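Long-range contacts in lyase/mutase (PDB 4LSB), which is a lyase/mutase-type enzyme built as a TIM barrel, holding a bound magnesium ion and paired with a second copy of itself: residues G30-N36 with V236-G242; A115-G121 with L155-T160; D191-P196 with A213-V218. All blocks are in the same frame, centred on the assembly; numbering follows the deposited sequence.

Contact 1. Residues G30-N36 with V236-G242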
ATOM      1  N   GLY B  30     -18.257  15.816  21.430  1.00 21.51           N
ATOM      2  CA  GLY B  30     -17.268  14.773  21.515  1.00 22.46           C
ATOM      3  C   GLY B  30     -16.139  14.986  20.525  1.00 22.40           C
ATOM      4  O   GLY B  30     -16.075  16.031  19.871  1.00 24.16           O
ATOM      5  N   ALA B  31     -15.193  14.043  20.484  1.00 19.29           N
ATOM      6  CA  ALA B  31     -14.116  14.079  19.468  1.00 17.45           C
ATOM      7  C   ALA B  31     -14.336  12.942  18.472  1.00 17.21           C
ATOM      8  O   ALA B  31     -14.917  11.929  18.804  1.00 16.14           O
ATOM      9  CB  ALA B  31     -12.738  13.906  20.131  1.00 17.08           C
ATOM     10  N   PHE B  32     -13.838  13.111  17.252  1.00 15.87           N
ATOM     11  CA  PHE B  32     -13.906  12.024  16.257  1.00 16.07           C
ATOM     12  C   PHE B  32     -12.540  11.719  15.713  1.00 15.60           C
ATOM     13  O   PHE B  32     -11.679  12.555  15.708  1.00 15.81           O
ATOM     14  CB  PHE B  32     -14.901  12.323  15.110  1.00 16.84           C
ATOM     15  CG  PHE B  32     -14.445  13.368  14.126  1.00 15.56           C
ATOM     16  CD1 PHE B  32     -14.614  14.713  14.386  1.00 16.22           C
ATOM     17  CD2 PHE B  32     -13.914  12.991  12.897  1.00 15.16           C
ATOM     18  CE1 PHE B  32     -14.197  15.664  13.480  1.00 15.85           C
ATOM     19  CE2 PHE B  32     -13.498  13.933  11.980  1.00 16.21           C
ATOM     20  CZ  PHE B  32     -13.618  15.281  12.281  1.00 16.43           C
ATOM     21  N   ILE B  33     -12.369  10.516  15.202  1.00 15.12           N
ATOM     22  CA  ILE B  33     -11.083  10.113  14.660  1.00 15.47           C
ATOM     23  C   ILE B  33     -11.191  10.288  13.139  1.00 15.60           C
ATOM     24  O   ILE B  33     -12.185   9.900  12.534  1.00 15.80           O
ATOM     25  CB  ILE B  33     -10.746   8.649  15.002  1.00 15.62           C
ATOM     26  CG1 ILE B  33     -10.574   8.495  16.511  1.00 16.16           C
ATOM     27  CG2 ILE B  33      -9.503   8.212  14.283  1.00 16.13           C
ATOM     28  CD1 ILE B  33     -10.410   7.058  17.014  1.00 16.35           C
ATOM     29  N   ILE B  34     -10.165  10.884  12.568  1.00 13.80           N
ATOM     30  CA  ILE B  34     -10.003  10.994  11.143  1.00 14.20           C
ATOM     31  C   ILE B  34      -8.764  10.168  10.766  1.00 13.76           C
ATOM     32  O   ILE B  34      -7.605  10.567  11.003  1.00 15.41           O
ATOM     33  CB  ILE B  34      -9.959  12.446  10.645  1.00 13.55           C
ATOM     34  CG1 ILE B  34      -9.937  12.473   9.113  1.00 13.96           C
ATOM     35  CG2 ILE B  34      -8.768  13.201  11.196  1.00 14.19           C
ATOM     36  CD1 ILE B  34     -10.265  13.835   8.528  1.00 13.94           C
ATOM     37  N   PRO B  35      -9.004   8.940  10.261  1.00 13.80           N
ATOM     38  CA  PRO B  35      -7.852   8.081   9.991  1.00 13.26           C
ATOM     39  C   PRO B  35      -7.222   8.388   8.662  1.00 13.13           C
ATOM     40  O   PRO B  35      -7.826   9.084   7.813  1.00 12.59           O
ATOM     41  CB  PRO B  35      -8.479   6.696  10.007  1.00 13.66           C
ATOM     42  CG  PRO B  35      -9.807   6.920   9.408  1.00 14.05           C
ATOM     43  CD  PRO B  35     -10.265   8.244   9.962  1.00 14.13           C
ATOM     44  N   ASN B  36      -6.018   7.857   8.462  1.00 13.54           N
ATOM     45  CA  ASN B  36      -5.152   8.225   7.358  1.00 14.60           C
ATOM     46  C   ASN B  36      -4.754   7.004   6.460  1.00 14.56           C
ATOM     47  O   ASN B  36      -3.726   6.406   6.659  1.00 15.17           O
ATOM     48  CB  ASN B  36      -3.847   8.881   7.844  1.00 14.75           C
ATOM     49  CG  ASN B  36      -4.067  10.113   8.739  1.00 14.96           C
ATOM     50  OD1 ASN B  36      -4.404   9.984   9.922  1.00 15.98           O
ATOM     51  ND2 ASN B  36      -3.879  11.301   8.185  1.00 14.43           N
ATOM     52  N   VAL B 236     -10.358  18.330  22.958  1.00 16.48           N
ATOM     53  CA  VAL B 236     -10.012  18.049  21.587  1.00 15.54           C
ATOM     54  C   VAL B 236     -11.238  17.697  20.785  1.00 16.04           C
ATOM     55  O   VAL B 236     -12.158  17.024  21.282  1.00 15.02           O
ATOM     56  CB  VAL B 236      -8.995  16.885  21.511  1.00 15.51           C
ATOM     57  CG1 VAL B 236      -8.595  16.592  20.069  1.00 15.31           C
ATOM     58  CG2 VAL B 236      -7.737  17.273  22.278  1.00 15.76           C
ATOM     59  N   LYS B 237     -11.257  18.150  19.525  1.00 15.53           N
ATOM     60  CA  LYS B 237     -12.365  17.824  18.636  1.00 16.22           C
ATOM     61  C   LYS B 237     -12.080  16.696  17.618  1.00 15.92           C
ATOM     62  O   LYS B 237     -12.971  15.952  17.251  1.00 17.92           O
ATOM     63  CB  LYS B 237     -12.771  19.084  17.879  1.00 19.09           C
ATOM     64  CG  LYS B 237     -14.007  18.917  17.001  1.00 20.57           C
ATOM     65  CD  LYS B 237     -15.228  18.364  17.709  1.00 22.66           C
ATOM     66  CE  LYS B 237     -15.628  19.258  18.887  1.00 23.22           C
ATOM     67  NZ  LYS B 237     -16.888  18.757  19.496  1.00 24.77           N
ATOM     68  N   ARG B 238     -10.866  16.637  17.129  1.00 15.65           N
ATOM     69  CA  ARG B 238     -10.467  15.718  16.046  1.00 14.49           C
ATOM     70  C   ARG B 238      -9.161  15.050  16.369  1.00 14.59           C
ATOM     71  O   ARG B 238      -8.231  15.685  16.811  1.00 13.41           O
ATOM     72  CB  ARG B 238     -10.322  16.462  14.728  1.00 14.76           C
ATOM     73  CG  ARG B 238     -10.442  15.569  13.499  1.00 14.55           C
ATOM     74  CD  ARG B 238     -10.587  16.435  12.241  1.00 14.85           C
ATOM     75  NE  ARG B 238      -9.310  17.005  11.851  1.00 15.73           N
ATOM     76  CZ  ARG B 238      -9.090  18.020  11.008  1.00 15.51           C
ATOM     77  NH1 ARG B 238     -10.045  18.668  10.429  1.00 16.79           N
ATOM     78  NH2 ARG B 238      -7.852  18.341  10.695  1.00 17.02           N
ATOM     79  N   VAL B 239      -9.078  13.753  16.100  1.00 14.07           N
ATOM     80  CA  VAL B 239      -7.879  13.031  16.351  1.00 14.05           C
ATOM     81  C   VAL B 239      -7.484  12.274  15.083  1.00 14.23           C
ATOM     82  O   VAL B 239      -8.239  11.482  14.536  1.00 13.37           O
ATOM     83  CB  VAL B 239      -8.074  12.017  17.493  1.00 14.62           C
ATOM     84  CG1 VAL B 239      -6.743  11.338  17.806  1.00 14.53           C
ATOM     85  CG2 VAL B 239      -8.610  12.709  18.725  1.00 14.37           C
ATOM     86  N   SER B 240      -6.276  12.549  14.627  1.00 15.34           N
ATOM     87  CA  SER B 240      -5.719  11.917  13.433  1.00 15.14           C
ATOM     88  C   SER B 240      -4.501  11.023  13.810  1.00 16.00           C
ATOM     89  O   SER B 240      -4.031  10.991  14.992  1.00 14.63           O
ATOM     90  CB  SER B 240      -5.285  13.039  12.457  1.00 15.77           C
ATOM     91  OG  SER B 240      -4.142  13.772  12.981  1.00 15.88           O
ATOM     92  N   VAL B 241      -3.964  10.301  12.813  1.00 15.55           N
ATOM     93  CA  VAL B 241      -2.848   9.407  13.073  1.00 15.20           C
ATOM     94  C   VAL B 241      -1.626   9.534  12.129  1.00 15.45           C
ATOM     95  O   VAL B 241      -0.696   8.743  12.225  1.00 14.68           O
ATOM     96  CB  VAL B 241      -3.288   7.922  13.121  1.00 15.57           C
ATOM     97  CG1 VAL B 241      -4.347   7.701  14.199  1.00 16.24           C
ATOM     98  CG2 VAL B 241      -3.750   7.431  11.761  1.00 15.35           C
ATOM     99  N   GLY B 242      -1.613  10.533  11.255  1.00 15.62           N
ATOM    100  CA  GLY B 242      -0.495  10.754  10.355  1.00 17.12           C
ATOM    101  C   GLY B 242      -0.153   9.446   9.636  1.00 16.40           C
ATOM    102  O   GLY B 242      -1.056   8.766   9.119  1.00 17.64           O
TER
HETATM  103  O   HOH W   1      -1.229   6.271   8.136  1.00 14.81           O
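With CG of F32 lodged between its backbone N and carbonyl carbon (chi1 73°), CG of R238 set roughly anti to its backbone N (chi1 -158°) and the R238 chain turning farther out at chi3, the two side chains run side by side from adjoining strands. The aliphatic part of R238 does the touching: its CG lies over one face of the F32 ring in a CH-pi contact, 3.8 Å from the centroid and displaced toward the rim. Its guanidinium group, the plane turned 71° from that of the ring, lies beyond the phenyl and bonds to N216 through NE, H26 through NH1 and T162 through NH2. I34 crosses R238 at a slant, its CG2 3.7 Å from CG of R238. Beneath these groups the backbones form a parallel ladder: F32 N binds O of K237, V239 N reaches O of F32 at 2.9 Å, and I34 N reaches O of V239 at 2.8 Å. K237, bent twice along its chain, folds back to place NZ 2.9 Å from O of G30, and R28 O is a further acceptor. N36 accepts the N-H of V241 on OD1 at 2.9 Å, while a water donates to both N36 O and G242 O. On the other face of the sheet, I33 and V239 meet helix 228-233 and F266 of the second subunit. First and last strands of an eight-stranded parallel sheet are joined here, and because P35 bonds to A55 of the second strand, the ring closes: this is the seam of a TIM barrel.

Contact 2. Residues A115-G121 with L155-T160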
ATOM      1  N   ALA B 115      -9.243  21.525  -3.735  1.00 16.64           N
ATOM      2  CA  ALA B 115     -10.695  21.448  -3.830  1.00 17.29           C
ATOM      3  C   ALA B 115     -11.120  20.873  -5.172  1.00 19.51           C
ATOM      4  O   ALA B 115     -12.005  20.014  -5.244  1.00 19.05           O
ATOM      5  CB  ALA B 115     -11.338  22.821  -3.586  1.00 17.84           C
ATOM      6  N   GLU B 116     -10.442  21.305  -6.241  1.00 21.49           N
ATOM      7  CA  GLU B 116     -10.758  20.839  -7.568  1.00 22.61           C
ATOM      8  C   GLU B 116     -10.555  19.321  -7.612  1.00 21.17           C
ATOM      9  O   GLU B 116     -11.354  18.611  -8.216  1.00 19.21           O
ATOM     10  CB  GLU B 116      -9.888  21.600  -8.563  1.00 27.30           C
ATOM     11  CG  GLU B 116     -10.204  21.448 -10.025  1.00 33.96           C
ATOM     12  CD  GLU B 116      -9.320  22.398 -10.861  1.00 38.17           C
ATOM     13  OE1 GLU B 116      -9.829  23.484 -11.265  1.00 43.81           O
ATOM     14  OE2 GLU B 116      -8.106  22.100 -11.070  1.00 45.07           O
ATOM     15  N   ALA B 117      -9.534  18.815  -6.908  1.00 19.02           N
ATOM     16  CA  ALA B 117      -9.294  17.369  -6.806  1.00 18.65           C
ATOM     17  C   ALA B 117     -10.281  16.615  -5.955  1.00 18.80           C
ATOM     18  O   ALA B 117     -10.263  15.375  -5.929  1.00 19.12           O
ATOM     19  CB  ALA B 117      -7.877  17.098  -6.310  1.00 19.08           C
ATOM     20  N   GLY B 118     -11.151  17.333  -5.239  1.00 18.01           N
ATOM     21  CA  GLY B 118     -12.247  16.753  -4.534  1.00 17.41           C
ATOM     22  C   GLY B 118     -12.207  16.812  -3.024  1.00 16.05           C
ATOM     23  O   GLY B 118     -13.135  16.370  -2.343  1.00 15.10           O
ATOM     24  N   ALA B 119     -11.140  17.376  -2.484  1.00 15.09           N
ATOM     25  CA  ALA B 119     -11.039  17.544  -1.043  1.00 15.19           C
ATOM     26  C   ALA B 119     -12.050  18.581  -0.531  1.00 15.71           C
ATOM     27  O   ALA B 119     -12.351  19.570  -1.189  1.00 15.53           O
ATOM     28  CB  ALA B 119      -9.621  17.916  -0.645  1.00 14.98           C
ATOM     29  N   VAL B 120     -12.542  18.345   0.676  1.00 15.41           N
ATOM     30  CA  VAL B 120     -13.409  19.311   1.318  1.00 14.97           C
ATOM     31  C   VAL B 120     -12.746  19.957   2.508  1.00 14.16           C
ATOM     32  O   VAL B 120     -13.341  20.729   3.247  1.00 14.08           O
ATOM     33  CB  VAL B 120     -14.736  18.710   1.717  1.00 15.27           C
ATOM     34  CG1 VAL B 120     -15.571  18.385   0.505  1.00 15.74           C
ATOM     35  CG2 VAL B 120     -14.550  17.479   2.593  1.00 15.58           C
ATOM     36  N   GLY B 121     -11.499  19.626   2.736  1.00 13.89           N
ATOM     37  CA  GLY B 121     -10.714  20.297   3.725  1.00 13.64           C
ATOM     38  C   GLY B 121      -9.245  20.044   3.457  1.00 13.98           C
ATOM     39  O   GLY B 121      -8.855  19.197   2.635  1.00 13.43           O
ATOM     40  N   LEU B 155     -14.906  29.160  -2.344  1.00 21.27           N
ATOM     41  CA  LEU B 155     -15.436  27.950  -2.910  1.00 20.46           C
ATOM     42  C   LEU B 155     -16.924  27.914  -2.639  1.00 21.15           C
ATOM     43  O   LEU B 155     -17.374  28.545  -1.674  1.00 20.36           O
ATOM     44  CB  LEU B 155     -14.788  26.710  -2.254  1.00 19.18           C
ATOM     45  CG  LEU B 155     -13.273  26.539  -2.478  1.00 18.54           C
ATOM     46  CD1 LEU B 155     -12.728  25.455  -1.577  1.00 18.77           C
ATOM     47  CD2 LEU B 155     -12.923  26.269  -3.935  1.00 20.71           C
ATOM     48  N   PRO B 156     -17.666  27.150  -3.439  1.00 21.36           N
ATOM     49  CA  PRO B 156     -19.147  27.138  -3.293  1.00 23.86           C
ATOM     50  C   PRO B 156     -19.680  26.116  -2.256  1.00 23.53           C
ATOM     51  O   PRO B 156     -20.853  25.729  -2.291  1.00 25.80           O
ATOM     52  CB  PRO B 156     -19.622  26.770  -4.698  1.00 23.18           C
ATOM     53  CG  PRO B 156     -18.540  25.920  -5.249  1.00 23.07           C
ATOM     54  CD  PRO B 156     -17.243  26.479  -4.681  1.00 21.76           C
ATOM     55  N   PHE B 157     -18.813  25.695  -1.357  1.00 22.85           N
ATOM     56  CA  PHE B 157     -19.169  24.781  -0.261  1.00 22.78           C
ATOM     57  C   PHE B 157     -18.201  25.078   0.853  1.00 22.53           C
ATOM     58  O   PHE B 157     -17.189  25.743   0.627  1.00 20.05           O
ATOM     59  CB  PHE B 157     -19.051  23.316  -0.683  1.00 23.47           C
ATOM     60  CG  PHE B 157     -17.753  22.981  -1.330  1.00 23.96           C
ATOM     61  CD1 PHE B 157     -16.606  22.741  -0.573  1.00 25.50           C
ATOM     62  CD2 PHE B 157     -17.665  22.921  -2.704  1.00 25.60           C
ATOM     63  CE1 PHE B 157     -15.403  22.441  -1.187  1.00 26.43           C
ATOM     64  CE2 PHE B 157     -16.476  22.623  -3.310  1.00 25.82           C
ATOM     65  CZ  PHE B 157     -15.338  22.392  -2.558  1.00 25.32           C
ATOM     66  N   PRO B 158     -18.517  24.627   2.085  1.00 21.90           N
ATOM     67  CA  PRO B 158     -17.641  24.969   3.181  1.00 21.67           C
ATOM     68  C   PRO B 158     -16.358  24.118   3.160  1.00 21.43           C
ATOM     69  O   PRO B 158     -16.403  22.888   3.252  1.00 25.55           O
ATOM     70  CB  PRO B 158     -18.469  24.660   4.435  1.00 23.07           C
ATOM     71  CG  PRO B 158     -19.660  23.897   3.988  1.00 23.89           C
ATOM     72  CD  PRO B 158     -19.811  24.068   2.504  1.00 23.20           C
ATOM     73  N   PHE B 159     -15.228  24.765   3.027  1.00 18.74           N
ATOM     74  CA  PHE B 159     -13.937  24.061   3.005  1.00 17.70           C
ATOM     75  C   PHE B 159     -13.338  24.208   4.392  1.00 16.41           C
ATOM     76  O   PHE B 159     -13.243  25.338   4.914  1.00 15.89           O
ATOM     77  CB  PHE B 159     -13.020  24.635   1.934  1.00 17.18           C
ATOM     78  CG  PHE B 159     -11.670  23.938   1.820  1.00 15.90           C
ATOM     79  CD1 PHE B 159     -10.626  24.250   2.676  1.00 16.47           C
ATOM     80  CD2 PHE B 159     -11.455  23.001   0.826  1.00 15.52           C
ATOM     81  CE1 PHE B 159      -9.418  23.624   2.550  1.00 16.06           C
ATOM     82  CE2 PHE B 159     -10.260  22.366   0.711  1.00 16.31           C
ATOM     83  CZ  PHE B 159      -9.228  22.678   1.581  1.00 16.27           C
ATOM     84  N   THR B 160     -13.026  23.083   5.023  1.00 15.22           N
ATOM     85  CA  THR B 160     -12.524  23.088   6.395  1.00 15.31           C
ATOM     86  C   THR B 160     -11.014  23.163   6.389  1.00 14.19           C
ATOM     87  O   THR B 160     -10.332  22.172   6.069  1.00 13.73           O
ATOM     88  CB  THR B 160     -12.965  21.859   7.184  1.00 15.42           C
ATOM     89  OG1 THR B 160     -14.385  21.871   7.268  1.00 15.29           O
ATOM     90  CG2 THR B 160     -12.356  21.877   8.581  1.00 15.35           C
TER
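One backbone hydrogen bond ties V120 to T160: the N-H of T160 points almost straight at O of V120, with an N-to-O distance of 3.0 Å and an angle of 167° at the hydrogen. The same carbonyl oxygen receives a CA-H contact from F159, so two neighbouring residues converge on it. This is where the parallel pairing of G121 with T160 begins, and T160 goes on to bond with the backbone of G122. Nearby, O of A115 accepts from G118 N, within the Schellman motif that ends the helix, and from the side chain of Q15 in helix 14-25.

Aromatic contact comes next. CG of F159 is anti to the backbone N (chi1 -179°), which swings the ring across the chain at G121. CA of G121 sits over the ring face in a CH-pi contact, 3.6 Å from the centroid and 15° off the normal. CZ of F159 also approaches the carbonyl C of G121 to 3.2 Å.

Apolar packing gathers round A115, near the end of helix 104-116. Its CB meets CD1 of L155 at 3.6 Å and CD2 at 3.8 Å, as though set into the fork of the leucine. It also reaches the edge of the F157 ring, at CZ, with a separation of 4.2 Å. CG1 of V120 approaches another corner of that ring.

Hydrocarbon surface therefore supplies most of this contact. One nearly straight hydrogen bond joins the two segments, with the CH-pi contact beside it, and the remainder is apolar packing of A115, V120, L155, F157 and F159, which depends on close fit and carries no direction of its own.

Contact 3. Residues D191-P196 with A213-V218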
ATOM      1  N   ASP B 191     -10.254  27.058  10.326  1.00 15.95           N
ATOM      2  CA  ASP B 191     -11.402  26.401  10.960  1.00 16.57           C
ATOM      3  C   ASP B 191     -10.995  25.422  12.025  1.00 16.05           C
ATOM      4  O   ASP B 191     -11.730  25.183  12.969  1.00 16.50           O
ATOM      5  CB  ASP B 191     -12.180  25.654   9.886  1.00 16.75           C
ATOM      6  CG  ASP B 191     -12.632  26.571   8.778  1.00 18.67           C
ATOM      7  OD1 ASP B 191     -13.542  27.386   9.038  1.00 19.64           O
ATOM      8  OD2 ASP B 191     -12.089  26.494   7.658  1.00 16.24           O
ATOM      9  N   VAL B 192      -9.814  24.830  11.867  1.00 16.13           N
ATOM     10  CA  VAL B 192      -9.330  23.789  12.769  1.00 15.37           C
ATOM     11  C   VAL B 192      -7.874  24.078  13.005  1.00 15.07           C
ATOM     12  O   VAL B 192      -7.190  24.566  12.100  1.00 16.05           O
ATOM     13  CB  VAL B 192      -9.478  22.380  12.184  1.00 15.09           C
ATOM     14  CG1 VAL B 192      -8.977  21.338  13.181  1.00 15.49           C
ATOM     15  CG2 VAL B 192     -10.907  22.103  11.770  1.00 15.63           C
ATOM     16  N   LEU B 193      -7.428  23.925  14.244  1.00 14.89           N
ATOM     17  CA  LEU B 193      -6.049  24.267  14.598  1.00 15.41           C
ATOM     18  C   LEU B 193      -5.299  22.994  15.037  1.00 14.91           C
ATOM     19  O   LEU B 193      -5.837  22.146  15.695  1.00 13.98           O
ATOM     20  CB  LEU B 193      -5.980  25.310  15.731  1.00 15.37           C
ATOM     21  CG  LEU B 193      -6.459  26.724  15.415  1.00 15.59           C
ATOM     22  CD1 LEU B 193      -5.773  27.313  14.184  1.00 15.81           C
ATOM     23  CD2 LEU B 193      -7.972  26.704  15.275  1.00 15.36           C
ATOM     24  N   TYR B 194      -4.034  22.889  14.677  1.00 15.16           N
ATOM     25  CA  TYR B 194      -3.307  21.626  14.898  1.00 16.21           C
ATOM     26  C   TYR B 194      -1.807  21.902  15.128  1.00 17.74           C
ATOM     27  O   TYR B 194      -1.159  22.495  14.267  1.00 17.50           O
ATOM     28  CB  TYR B 194      -3.538  20.726  13.696  1.00 16.06           C
ATOM     29  CG  TYR B 194      -2.752  19.396  13.516  1.00 16.29           C
ATOM     30  CD1 TYR B 194      -2.152  18.703  14.557  1.00 17.18           C
ATOM     31  CD2 TYR B 194      -2.709  18.812  12.265  1.00 17.19           C
ATOM     32  CE1 TYR B 194      -1.483  17.500  14.333  1.00 17.09           C
ATOM     33  CE2 TYR B 194      -2.051  17.634  12.041  1.00 17.43           C
ATOM     34  CZ  TYR B 194      -1.439  16.983  13.084  1.00 18.06           C
ATOM     35  OH  TYR B 194      -0.811  15.790  12.777  1.00 16.48           O
ATOM     36  N   ALA B 195      -1.299  21.461  16.288  1.00 17.39           N
ATOM     37  CA  ALA B 195       0.155  21.506  16.601  1.00 20.38           C
ATOM     38  C   ALA B 195       0.736  20.094  16.784  1.00 19.76           C
ATOM     39  O   ALA B 195       0.687  19.559  17.868  1.00 22.06           O
ATOM     40  CB  ALA B 195       0.375  22.313  17.858  1.00 20.27           C
ATOM     41  N   PRO B 196       1.272  19.488  15.725  1.00 20.51           N
ATOM     42  CA  PRO B 196       1.757  18.132  15.880  1.00 19.67           C
ATOM     43  C   PRO B 196       2.967  18.096  16.815  1.00 21.66           C
ATOM     44  O   PRO B 196       3.751  19.047  16.860  1.00 21.16           O
ATOM     45  CB  PRO B 196       2.101  17.704  14.458  1.00 20.12           C
ATOM     46  CG  PRO B 196       2.247  18.966  13.699  1.00 19.61           C
ATOM     47  CD  PRO B 196       1.405  19.969  14.340  1.00 19.88           C
ATOM     48  N   ALA B 213     -11.842  27.292  19.145  1.00 21.10           N
ATOM     49  CA  ALA B 213     -12.220  26.642  17.880  1.00 19.30           C
ATOM     50  C   ALA B 213     -11.692  25.192  17.877  1.00 17.87           C
ATOM     51  O   ALA B 213     -10.860  24.841  18.705  1.00 19.34           O
ATOM     52  CB  ALA B 213     -11.615  27.438  16.737  1.00 18.56           C
ATOM     53  N   PRO B 214     -12.171  24.354  16.960  1.00 16.80           N
ATOM     54  CA  PRO B 214     -11.758  22.954  16.965  1.00 15.51           C
ATOM     55  C   PRO B 214     -10.249  22.753  16.894  1.00 14.86           C
ATOM     56  O   PRO B 214      -9.571  23.364  16.066  1.00 15.26           O
ATOM     57  CB  PRO B 214     -12.406  22.405  15.719  1.00 14.95           C
ATOM     58  CG  PRO B 214     -13.692  23.206  15.605  1.00 17.26           C
ATOM     59  CD  PRO B 214     -13.220  24.590  15.940  1.00 17.04           C
ATOM     60  N   VAL B 215      -9.769  21.792  17.647  1.00 14.27           N
ATOM     61  CA  VAL B 215      -8.349  21.404  17.626  1.00 14.13           C
ATOM     62  C   VAL B 215      -8.214  19.944  17.197  1.00 14.15           C
ATOM     63  O   VAL B 215      -8.994  19.082  17.643  1.00 14.12           O
ATOM     64  CB  VAL B 215      -7.694  21.675  18.994  1.00 13.79           C
ATOM     65  CG1 VAL B 215      -6.308  21.030  19.124  1.00 13.58           C
ATOM     66  CG2 VAL B 215      -7.624  23.173  19.244  1.00 14.30           C
ATOM     67  N   ASN B 216      -7.247  19.671  16.306  1.00 14.19           N
ATOM     68  CA  ASN B 216      -6.892  18.293  15.931  1.00 14.01           C
ATOM     69  C   ASN B 216      -5.634  17.961  16.705  1.00 14.49           C
ATOM     70  O   ASN B 216      -4.724  18.785  16.786  1.00 14.52           O
ATOM     71  CB  ASN B 216      -6.584  18.246  14.415  1.00 13.90           C
ATOM     72  CG  ASN B 216      -6.141  16.874  13.927  1.00 14.02           C
ATOM     73  OD1 ASN B 216      -6.927  16.179  13.344  1.00 15.01           O
ATOM     74  ND2 ASN B 216      -4.853  16.528  14.074  1.00 13.94           N
ATOM     75  N   VAL B 217      -5.588  16.748  17.249  1.00 14.72           N
ATOM     76  CA  VAL B 217      -4.398  16.200  17.884  1.00 15.70           C
ATOM     77  C   VAL B 217      -4.049  14.899  17.149  1.00 15.77           C
ATOM     78  O   VAL B 217      -4.956  14.130  16.790  1.00 15.26           O
ATOM     79  CB  VAL B 217      -4.677  15.880  19.364  1.00 16.42           C
ATOM     80  CG1 VAL B 217      -3.612  14.976  19.934  1.00 16.16           C
ATOM     81  CG2 VAL B 217      -4.793  17.200  20.136  1.00 16.24           C
ATOM     82  N   VAL B 218      -2.764  14.700  16.874  1.00 15.94           N
ATOM     83  CA  VAL B 218      -2.311  13.463  16.217  1.00 16.10           C
ATOM     84  C   VAL B 218      -1.780  12.524  17.289  1.00 17.23           C
ATOM     85  O   VAL B 218      -1.136  12.951  18.234  1.00 16.58           O
ATOM     86  CB  VAL B 218      -1.237  13.699  15.126  1.00 16.67           C
ATOM     87  CG1 VAL B 218       0.030  14.320  15.691  1.00 17.52           C
ATOM     88  CG2 VAL B 218      -0.916  12.390  14.425  1.00 17.17           C
TER
HETATM   89  O   HOH W   2      -2.743  20.040  18.306  1.00 15.48           O
HETATM   90  O   HOH W   3      -0.966  16.907  18.030  1.00 24.14           O
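Y194 and N216 point the same way from neighbouring strands, each with CG anti to its own backbone N (chi1 171° and 177°), and the amide comes down on the ring nitrogen first, tilted against it. ND2 of N216 stands 3.3 Å above the ring plane, over its centre, with amide and ring planes 55° apart. The amide is held in that rotation by bonds at both its ends, OD1 to R238 and ND2 to S240. Across the opposite face of the ring lies CD of P196, nearer the rim, and V218 comes in at the edge, its CG1 3.8 Å from CE1 of Y194. Beneath the tyrosine, L193 N bonds to O of P214 and L193 O receives N216 N, both at 2.9 Å. Beyond these bonds waters bridge the strands, one linking A195 N to N216 O and another linking A195 O to V218 N. On the reverse face, L193 and V215 meet helix 201-211, the connection of this beta-alpha-beta crossover, and L193 also touches helix 175-187. Strand 160-164 borders strand 192-194 on its far side, as strand 238-240 borders strand 215-218.

How the contacts relate
The three contacts sample one eight-stranded parallel barrel at separate points. Contact 1 joins its first and last strands, and the loop it closes along the chain contains both others, contact 2 finishing before contact 3 opens. Contacts 1 and 3 are adjacent, with centres 9 Å apart: strands 238-240 and 215-218 are neighbours, and R238 O meets V217 N at 2.9 Å. Contact 2 lies farther off, its centre about 19 Å from that of contact 1 and 18 Å from that of contact 3, at the N-terminal ends of strands 121-125 and 160-164. It still touches contact 3, through T160 and V192. Two pairings of strands consecutive in the chain and one of its first and last are thus parts of the same closed wall.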